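Local coordinates for sugar ABC transporter, periplasmic sugar-binding protein (Caulobacter crescentus, PDB 4IRX) that binds myo-inositol and probably hands it to an ABC transporter for uptake across the inner membrane, at residues 37-41 with 259-263; 108-112 with 254-258; 194-198 with 221-225; 230-236 with 290-296. All blocks are in the same frame, centred on the assembly; numbering follows the deposited sequence.

In the fold
Contacts 1 and 2 share helix 251-268, which packs on the seven-stranded mixed sheet; their centres lie about 14 Å apart and they touch. Contact 3 ties two strands of the separate four-stranded parallel sheet, its centre about 44 Å from that of contact 1. Contact 4, about 22 Å from contact 3 between centres, holds the C-terminal tail against helix 232-239, which follows strand 224-226. Along the chain contact 3 is nested within contact 2 and contact 2 within contact 1, whereas contact 4 crosses both outer loops. Helix 251-268 thus returns to the sheet of the early strands, and the side chains of Gln254 in contact 2 and Ile231 in contact 4 each come within about 6 Å of the bound inositol.

Contact 1. Residues 37-41 with 259-263; sequences LGVKV and LRQAV
Val39 and Val263 mark the closest backbone approach, their CA atoms 7.5 Å apart, where the turn entering strand 40-45 passes beside helix 251-268. The seam between them is apolar. Leu37 drives CD1 into the helix surface, where it meets Leu259 CG, the CG2 of Val263 at 4.0 Å and, at about a right angle, the aliphatic CG of Arg260. Val39 and Leu259 reach for each other tip to tip, with Val39 CG1 4.0 Å from Leu259 CD2; the same CG1 also rests 3.9 Å from Val263 CG2. The other Leu259 methyl, CD1, lies 3.9 Å from Val41 CG1. With chi1 at -168°, CG of Leu259 stands opposite its own backbone N, and the fork opens toward all three partners. Shortening Leu259 to an alanine here would probably open a gap against the helix, leaving Val41 CG1 without its partner on this helix and Val39 CG1 with Val263 alone. The polar end of Arg260 makes a salt bridge from NE to Glu33 on helix 21-37. Leu259 also touches Leu30 and Ala34 of that helix and Val11 of strand 10-15, so this is the helix-on-sheet packing of an alpha/beta lobe, set against the beta-alpha-beta unit 10-15, 21-37, 40-45.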
# COMPACT_ATOMS: atom_id res chain seq x y z
N LEU A 37 -6.63 17.87 -15.48
CA LEU A 37 -5.44 18.70 -15.55
C LEU A 37 -4.97 18.92 -17.00
O LEU A 37 -3.99 19.63 -17.21
CB LEU A 37 -4.31 18.10 -14.71
CG LEU A 37 -4.63 18.04 -13.23
CD1 LEU A 37 -3.46 17.38 -12.49
CD2 LEU A 37 -4.90 19.44 -12.70
N GLY A 38 -5.63 18.27 -17.95
CA GLY A 38 -5.23 18.38 -19.34
C GLY A 38 -3.88 17.76 -19.61
O GLY A 38 -3.13 18.23 -20.46
N VAL A 39 -3.56 16.68 -18.90
CA VAL A 39 -2.29 16.00 -19.10
C VAL A 39 -2.53 14.58 -19.57
O VAL A 39 -3.42 13.87 -19.07
CB VAL A 39 -1.41 16.07 -17.80
CG1 VAL A 39 -1.99 15.27 -16.63
CG2 VAL A 39 0.03 15.64 -18.08
N LYS A 40 -1.74 14.14 -20.55
CA LYS A 40 -1.81 12.75 -20.95
C LYS A 40 -0.97 11.92 -20.00
O LYS A 40 0.17 12.29 -19.71
CB LYS A 40 -1.31 12.57 -22.39
CG LYS A 40 -1.50 11.15 -22.92
CD LYS A 40 -1.08 11.01 -24.38
CE LYS A 40 -1.49 9.65 -24.95
NZ LYS A 40 -1.09 9.52 -26.40
N VAL A 41 -1.53 10.83 -19.47
CA VAL A 41 -0.72 9.92 -18.69
C VAL A 41 -0.49 8.63 -19.45
O VAL A 41 -1.42 8.05 -20.04
CB VAL A 41 -1.30 9.63 -17.25
CG1 VAL A 41 -1.14 10.86 -16.36
CG2 VAL A 41 -2.77 9.15 -17.31
N LEU A 259 0.33 13.78 -9.25
CA LEU A 259 0.10 14.30 -10.59
C LEU A 259 0.03 15.82 -10.61
O LEU A 259 0.53 16.44 -11.54
CB LEU A 259 -1.16 13.68 -11.20
CG LEU A 259 -1.31 13.96 -12.68
CD1 LEU A 259 -0.15 13.31 -13.44
CD2 LEU A 259 -2.67 13.43 -13.15
N ARG A 260 -0.61 16.42 -9.60
CA ARG A 260 -0.67 17.89 -9.51
C ARG A 260 0.71 18.50 -9.41
O ARG A 260 1.01 19.49 -10.09
CB ARG A 260 -1.55 18.33 -8.34
CG ARG A 260 -3.03 18.05 -8.53
CD ARG A 260 -3.75 18.05 -7.19
NE ARG A 260 -5.13 17.64 -7.42
CZ ARG A 260 -6.02 17.43 -6.47
NH1 ARG A 260 -5.70 17.53 -5.19
NH2 ARG A 260 -7.25 17.06 -6.84
N GLN A 261 1.57 17.91 -8.58
CA GLN A 261 2.95 18.35 -8.52
C GLN A 261 3.66 18.17 -9.87
O GLN A 261 4.38 19.06 -10.30
CB GLN A 261 3.71 17.58 -7.45
CG GLN A 261 3.29 17.90 -6.00
CD GLN A 261 4.38 17.49 -5.03
OE1 GLN A 261 5.57 17.67 -5.32
NE2 GLN A 261 4.00 16.92 -3.89
N ALA A 262 3.44 17.03 -10.52
CA ALA A 262 4.07 16.81 -11.83
C ALA A 262 3.68 17.88 -12.85
O ALA A 262 4.53 18.36 -13.60
CB ALA A 262 3.69 15.42 -12.35
N VAL A 263 2.41 18.28 -12.85
CA VAL A 263 1.94 19.25 -13.82
C VAL A 263 2.52 20.64 -13.52
O VAL A 263 2.92 21.37 -14.44
CB VAL A 263 0.39 19.26 -13.87
CG1 VAL A 263 -0.11 20.47 -14.63
CG2 VAL A 263 -0.09 17.95 -14.51

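Contact 2. Residues 108-112 with 254-258; sequences HVGAD and QIRTA
Gln254 brings its side chain up to the backbone of Gly110 and Ala111; the axis of 254-258 runs nearly antiparallel to that of strand 108-111 (166°), at a closest approach of 7.8 Å. Its CB sits 4.3 Å from Val109 CG1. CG, the next atom out, comes near the CA of Gly110, and from there the extended chain (chi2 -178°) carries the amide up to the peptide between Gly110 and Ala111. CD of Gln254 lies 3.7 Å from the backbone N of Ala111. OE1 of Gln254 rests against Gly110 CA at 3.3 Å. Its NE2 ends 4.1 Å from Ala111 CB and gives a hydrogen bond outside this pair, to the carbonyl oxygen of Gln249, a residue of the inositol pocket. Val109 faces the helix backbone: CG1 presses on Gln254 O at 3.4 Å and faces Thr257 CB, while CG2 meets Ala258 CB at 4.3 Å. Thr257 keeps its hydroxyl within the helix, bonded to Leu253 O. The strand and helix therefore meet by van der Waals contact alone, and the buried amide gives an N-H to Gln249 O, which suggests that Gln254 serves as a second-shell support for the pocket, its side chain about 6 Å from the bound inositol.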
# COMPACT_ATOMS: atom_id res chain seq x y z
N HIS A 108 8.54 11.96 -2.29
CA HIS A 108 7.63 10.85 -2.06
C HIS A 108 6.28 11.34 -1.57
O HIS A 108 6.21 12.12 -0.62
CB HIS A 108 8.22 9.90 -1.03
CG HIS A 108 7.28 8.81 -0.66
ND1 HIS A 108 6.85 7.87 -1.57
CD2 HIS A 108 6.62 8.54 0.50
CE1 HIS A 108 5.98 7.06 -1.00
NE2 HIS A 108 5.83 7.44 0.25
N VAL A 109 5.22 10.88 -2.22
CA VAL A 109 3.83 11.10 -1.78
C VAL A 109 3.27 9.76 -1.36
O VAL A 109 3.15 8.84 -2.17
CB VAL A 109 2.95 11.69 -2.90
CG1 VAL A 109 1.54 11.95 -2.36
CG2 VAL A 109 3.56 12.98 -3.43
N GLY A 110 2.90 9.63 -0.09
CA GLY A 110 2.35 8.36 0.38
C GLY A 110 1.70 8.51 1.73
O GLY A 110 1.67 9.58 2.29
N ALA A 111 1.17 7.42 2.25
CA ALA A 111 0.71 7.41 3.61
C ALA A 111 1.87 7.30 4.57
O ALA A 111 2.94 6.77 4.23
CB ALA A 111 -0.22 6.22 3.83
N ASP A 112 1.64 7.79 5.79
CA ASP A 112 2.52 7.56 6.92
C ASP A 112 2.29 6.15 7.38
O ASP A 112 1.39 5.89 8.18
CB ASP A 112 2.23 8.54 8.06
CG ASP A 112 3.19 8.40 9.23
OD1 ASP A 112 3.93 7.40 9.30
OD2 ASP A 112 3.17 9.29 10.10
N GLN A 254 -3.32 10.58 -2.70
CA GLN A 254 -1.90 10.36 -3.00
C GLN A 254 -1.59 10.56 -4.47
O GLN A 254 -0.69 11.33 -4.82
CB GLN A 254 -1.47 8.94 -2.62
CG GLN A 254 -1.49 8.65 -1.11
CD GLN A 254 -1.01 7.24 -0.79
OE1 GLN A 254 -0.00 6.76 -1.34
NE2 GLN A 254 -1.77 6.54 0.07
N ILE A 255 -2.34 9.87 -5.32
CA ILE A 255 -2.03 9.89 -6.74
C ILE A 255 -2.36 11.23 -7.36
O ILE A 255 -1.60 11.73 -8.17
CB ILE A 255 -2.63 8.68 -7.50
CG1 ILE A 255 -2.04 8.54 -8.90
CG2 ILE A 255 -4.11 8.80 -7.61
CD1 ILE A 255 -0.53 8.35 -8.94
N ARG A 256 -3.45 11.86 -6.90
CA ARG A 256 -3.81 13.17 -7.41
C ARG A 256 -2.76 14.20 -7.03
O ARG A 256 -2.42 15.05 -7.84
CB ARG A 256 -5.20 13.58 -6.92
CG ARG A 256 -6.33 12.67 -7.43
CD ARG A 256 -7.63 13.08 -6.82
NE ARG A 256 -8.73 12.17 -7.17
CZ ARG A 256 -9.51 12.34 -8.23
NH1 ARG A 256 -9.30 13.36 -9.06
NH2 ARG A 256 -10.49 11.48 -8.46
N THR A 257 -2.23 14.09 -5.81
CA THR A 257 -1.21 15.03 -5.36
C THR A 257 0.07 14.87 -6.15
O THR A 257 0.69 15.87 -6.55
CB THR A 257 -0.95 14.87 -3.86
OG1 THR A 257 -2.16 15.13 -3.13
CG2 THR A 257 0.15 15.78 -3.39
N ALA A 258 0.48 13.62 -6.40
CA ALA A 258 1.67 13.42 -7.24
C ALA A 258 1.50 14.00 -8.64
O ALA A 258 2.41 14.64 -9.17
CB ALA A 258 2.03 11.93 -7.31

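Contact 3. Residues 194-198 with 221-225; sequences PPDVI and AKVKV
Lys224 O is approached from two sites on the neighbouring strand. Ile198 N donates to Lys224 O at 2.7 Å, nearly straight at the hydrogen (168°) and close to the line of the carbonyl bond, while Val197 CA offers a C-H contact to Lys224 O at 3.2 Å. Lys224 N in turn donates to Asp196 O at 2.8 Å with 175° at the hydrogen, although it comes in tilted from that carbonyl's plane. One residue thus bonds to both neighbours of Val197, the signature of a parallel ladder.

Before the strands begin, water replaces direct pairing. Lys222 O accepts from two waters: one also donates to Pro195 O, and the other donates to Asp196 OD1, the water oxygen 2.7 Å from OD1. The second carboxylate oxygen of Asp196 accepts from Arg133 N, so strand 132-138 holds this side chain as well.

Apolar groups close one side. Ile198 CD1 meets Val223 CG1 at 3.8 Å, and the ring of Pro195 brings CG within 4.1 Å of the same methyl. The side chain of Lys224 runs out nearly straight and bends at its end (chi4 -64°), which brings NZ back to Ala221 O at 2.8 Å. A leucine in its place is likely to leave Ala221 O without this ammonium and the preceding turn less firmly fixed. Strands 197-200 and 224-226, joined through helix 203-215 as a beta-alpha-beta crossover, are therefore held by main-chain bonds that depend little on side-chain identity, with water joining Lys222 O to Pro195 O and to the Asp196 carboxylate where the ladder has not begun.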
# COMPACT_ATOMS: atom_id res chain seq x y z
N PRO A 194 -5.54 -21.00 19.02
CA PRO A 194 -5.68 -20.07 17.89
C PRO A 194 -5.38 -18.63 18.27
O PRO A 194 -5.47 -18.25 19.45
CB PRO A 194 -7.15 -20.22 17.47
CG PRO A 194 -7.83 -20.92 18.57
CD PRO A 194 -6.79 -21.73 19.29
N PRO A 195 -4.95 -17.84 17.29
CA PRO A 195 -4.62 -16.45 17.58
C PRO A 195 -5.87 -15.65 17.91
O PRO A 195 -7.00 -15.98 17.49
CB PRO A 195 -4.01 -15.94 16.27
CG PRO A 195 -4.71 -16.79 15.21
CD PRO A 195 -4.87 -18.14 15.84
N ASP A 196 -5.66 -14.57 18.64
CA ASP A 196 -6.73 -13.63 18.88
C ASP A 196 -6.95 -12.68 17.71
O ASP A 196 -8.07 -12.28 17.41
CB ASP A 196 -6.40 -12.78 20.12
CG ASP A 196 -6.39 -13.61 21.37
OD1 ASP A 196 -7.49 -14.05 21.75
OD2 ASP A 196 -5.30 -13.84 21.97
N VAL A 197 -5.86 -12.29 17.06
CA VAL A 197 -5.90 -11.26 16.04
C VAL A 197 -4.96 -11.65 14.91
O VAL A 197 -3.86 -12.13 15.15
CB VAL A 197 -5.44 -9.89 16.59
CG1 VAL A 197 -5.40 -8.79 15.47
CG2 VAL A 197 -6.31 -9.47 17.77
N ILE A 198 -5.45 -11.49 13.68
CA ILE A 198 -4.62 -11.59 12.49
C ILE A 198 -4.57 -10.18 11.88
O ILE A 198 -5.57 -9.65 11.36
CB ILE A 198 -5.21 -12.59 11.47
CG1 ILE A 198 -5.47 -13.93 12.14
CG2 ILE A 198 -4.24 -12.80 10.33
CD1 ILE A 198 -6.13 -14.97 11.26
N ALA A 221 -15.50 -13.71 15.46
CA ALA A 221 -15.58 -12.92 16.68
C ALA A 221 -14.41 -13.21 17.65
O ALA A 221 -14.00 -12.33 18.41
CB ALA A 221 -16.91 -13.17 17.38
N LYS A 222 -13.89 -14.44 17.62
CA LYS A 222 -12.80 -14.86 18.51
C LYS A 222 -11.42 -14.76 17.85
O LYS A 222 -10.40 -14.57 18.52
CB LYS A 222 -13.04 -16.28 19.00
CG LYS A 222 -14.16 -16.36 20.05
CD LYS A 222 -14.28 -17.75 20.65
CE LYS A 222 -13.18 -18.01 21.67
NZ LYS A 222 -13.43 -17.26 22.94
N VAL A 223 -11.40 -14.92 16.53
CA VAL A 223 -10.17 -14.75 15.75
C VAL A 223 -10.47 -13.54 14.87
O VAL A 223 -11.13 -13.66 13.85
CB VAL A 223 -9.85 -15.98 14.90
CG1 VAL A 223 -8.54 -15.79 14.12
CG2 VAL A 223 -9.80 -17.22 15.79
N LYS A 224 -9.96 -12.38 15.28
CA LYS A 224 -10.28 -11.12 14.66
C LYS A 224 -9.30 -10.74 13.57
O LYS A 224 -8.09 -10.85 13.75
CB LYS A 224 -10.31 -10.02 15.71
CG LYS A 224 -11.36 -10.26 16.76
CD LYS A 224 -11.50 -9.08 17.68
CE LYS A 224 -12.57 -9.34 18.75
NZ LYS A 224 -13.94 -9.50 18.17
N VAL A 225 -9.83 -10.22 12.47
CA VAL A 225 -8.99 -9.85 11.33
C VAL A 225 -9.05 -8.34 11.11
O VAL A 225 -10.12 -7.76 11.10
CB VAL A 225 -9.47 -10.58 10.04
CG1 VAL A 225 -8.75 -10.08 8.81
CG2 VAL A 225 -9.29 -12.10 10.18
O HOH W 1 -8.92 -17.22 19.35
O HOH W 2 -9.87 -13.16 20.75

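Contact 4. Residues 230-236 with 290-296; sequences AIPEALA and ASRIGEM
Pro232 lays its CD over the centre of the Arg292 guanidinium face, 3.3 Å from CZ. The proline opens the first turn of helix 232-239, with Ile231 at its N-cap position, and the C-terminal tail folds over it through a type I turn from Ala290 to Ile293 and a short 3-10 segment. A bend in the arginine chain at chi3 (63°) turns the flat group under the ring. There Glu295 fixes its rotation: Arg292 NE donates to Glu295 OE2 and Arg292 NH2 to Glu295 OE1, each at 3.0 Å, a side-on salt bridge with both oxygens close to the guanidinium plane. The carboxylate itself is twisted, so OE2 is met from above its plane. It probably also offsets the like charge of Arg28, which comes close to NH2. Glu295 continues the cover over the ring, its CB 3.5 Å from Pro232 CG.

One turn along the helix, Leu235 spreads both methyls on Ala290, with CD1 3.7 Å from its CB, and CD1 also reaches Ile293 CD1. The final residue, Met296, present as selenomethionine, runs alongside the same turn; its SE lies 3.6 Å from Leu235 O, and its CG packs on Ala236 CB. Between the two backbones a water donates to Ala230 O at 2.7 Å and accepts from Arg292 N at 2.9 Å.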
# COMPACT_ATOMS: atom_id res chain seq x y z
N ALA A 230 -8.95 0.06 3.30
CA ALA A 230 -10.36 0.44 3.25
C ALA A 230 -10.99 0.26 1.87
O ALA A 230 -11.72 1.13 1.38
CB ALA A 230 -10.57 1.88 3.77
N ILE A 231 -10.70 -0.87 1.23
CA ILE A 231 -11.36 -1.14 -0.04
C ILE A 231 -12.82 -1.50 0.25
O ILE A 231 -13.14 -1.95 1.34
CB ILE A 231 -10.66 -2.26 -0.87
CG1 ILE A 231 -10.84 -3.62 -0.23
CG2 ILE A 231 -9.16 -1.92 -1.07
CD1 ILE A 231 -10.14 -4.78 -1.02
N PRO A 232 -13.72 -1.25 -0.72
CA PRO A 232 -15.15 -1.46 -0.44
C PRO A 232 -15.52 -2.86 0.04
O PRO A 232 -16.42 -3.00 0.86
CB PRO A 232 -15.81 -1.16 -1.79
CG PRO A 232 -14.84 -0.22 -2.46
CD PRO A 232 -13.48 -0.64 -2.03
N GLU A 233 -14.83 -3.88 -0.46
CA GLU A 233 -15.10 -5.26 -0.05
C GLU A 233 -14.84 -5.43 1.44
O GLU A 233 -15.60 -6.10 2.15
CB GLU A 233 -14.23 -6.22 -0.88
CG GLU A 233 -14.60 -7.69 -0.83
CD GLU A 233 -13.72 -8.51 -1.77
OE1 GLU A 233 -12.80 -7.93 -2.40
OE2 GLU A 233 -13.94 -9.73 -1.86
N ALA A 234 -13.77 -4.81 1.94
CA ALA A 234 -13.46 -4.87 3.37
C ALA A 234 -14.47 -4.06 4.18
O ALA A 234 -14.87 -4.47 5.27
CB ALA A 234 -12.04 -4.35 3.63
N LEU A 235 -14.85 -2.90 3.66
CA LEU A 235 -15.85 -2.07 4.33
C LEU A 235 -17.16 -2.86 4.56
O LEU A 235 -17.77 -2.77 5.62
CB LEU A 235 -16.09 -0.75 3.55
CG LEU A 235 -14.86 0.16 3.34
CD1 LEU A 235 -15.21 1.37 2.47
CD2 LEU A 235 -14.38 0.63 4.69
N ALA A 236 -17.54 -3.64 3.55
CA ALA A 236 -18.74 -4.48 3.65
C ALA A 236 -18.60 -5.55 4.71
O ALA A 236 -19.56 -5.82 5.43
CB ALA A 236 -19.06 -5.09 2.29
N ALA A 290 -14.27 6.42 5.45
CA ALA A 290 -13.51 5.80 4.38
C ALA A 290 -13.79 6.52 3.09
O ALA A 290 -14.94 6.81 2.79
CB ALA A 290 -13.85 4.31 4.25
N SER A 291 -12.75 6.82 2.33
CA SER A 291 -12.88 7.60 1.10
C SER A 291 -13.73 6.90 0.05
O SER A 291 -14.37 7.55 -0.77
CB SER A 291 -11.51 7.99 0.53
OG SER A 291 -10.74 6.85 0.19
N ARG A 292 -13.74 5.57 0.07
CA ARG A 292 -14.46 4.78 -0.93
C ARG A 292 -15.79 4.20 -0.41
O ARG A 292 -16.33 3.25 -0.99
CB ARG A 292 -13.57 3.67 -1.51
CG ARG A 292 -12.31 4.20 -2.22
CD ARG A 292 -11.40 3.10 -2.72
NE ARG A 292 -12.03 2.26 -3.74
CZ ARG A 292 -11.57 1.06 -4.10
NH1 ARG A 292 -10.49 0.54 -3.52
NH2 ARG A 292 -12.22 0.35 -5.01
N ILE A 293 -16.32 4.77 0.66
CA ILE A 293 -17.56 4.26 1.25
C ILE A 293 -18.72 4.24 0.24
O ILE A 293 -19.57 3.33 0.24
CB ILE A 293 -17.93 5.03 2.56
CG1 ILE A 293 -19.06 4.29 3.32
CG2 ILE A 293 -18.27 6.49 2.29
CD1 ILE A 293 -18.65 2.91 3.80
N GLY A 294 -18.72 5.20 -0.67
CA GLY A 294 -19.77 5.25 -1.67
C GLY A 294 -19.81 4.06 -2.61
O GLY A 294 -20.84 3.84 -3.25
N GLU A 295 -18.73 3.28 -2.67
CA GLU A 295 -18.67 2.07 -3.49
C GLU A 295 -19.15 0.80 -2.79
O GLU A 295 -19.25 -0.27 -3.41
CB GLU A 295 -17.23 1.82 -3.98
CG GLU A 295 -16.66 2.90 -4.86
CD GLU A 295 -15.20 2.63 -5.25
OE1 GLU A 295 -14.89 1.51 -5.72
OE2 GLU A 295 -14.37 3.54 -5.08
N MSE A 296 -19.42 0.88 -1.49
CA MSE A 296 -19.73 -0.31 -0.70
C MSE A 296 -21.19 -0.67 -0.91
O MSE A 296 -22.03 0.23 -0.91
CB MSE A 296 -19.49 -0.05 0.79
CG MSE A 296 -19.68 -1.29 1.67
SE MSE A 296 -20.02 -0.86 3.51
CE MSE A 296 -21.65 0.17 3.22
O HOH W 3 -11.64 3.86 1.21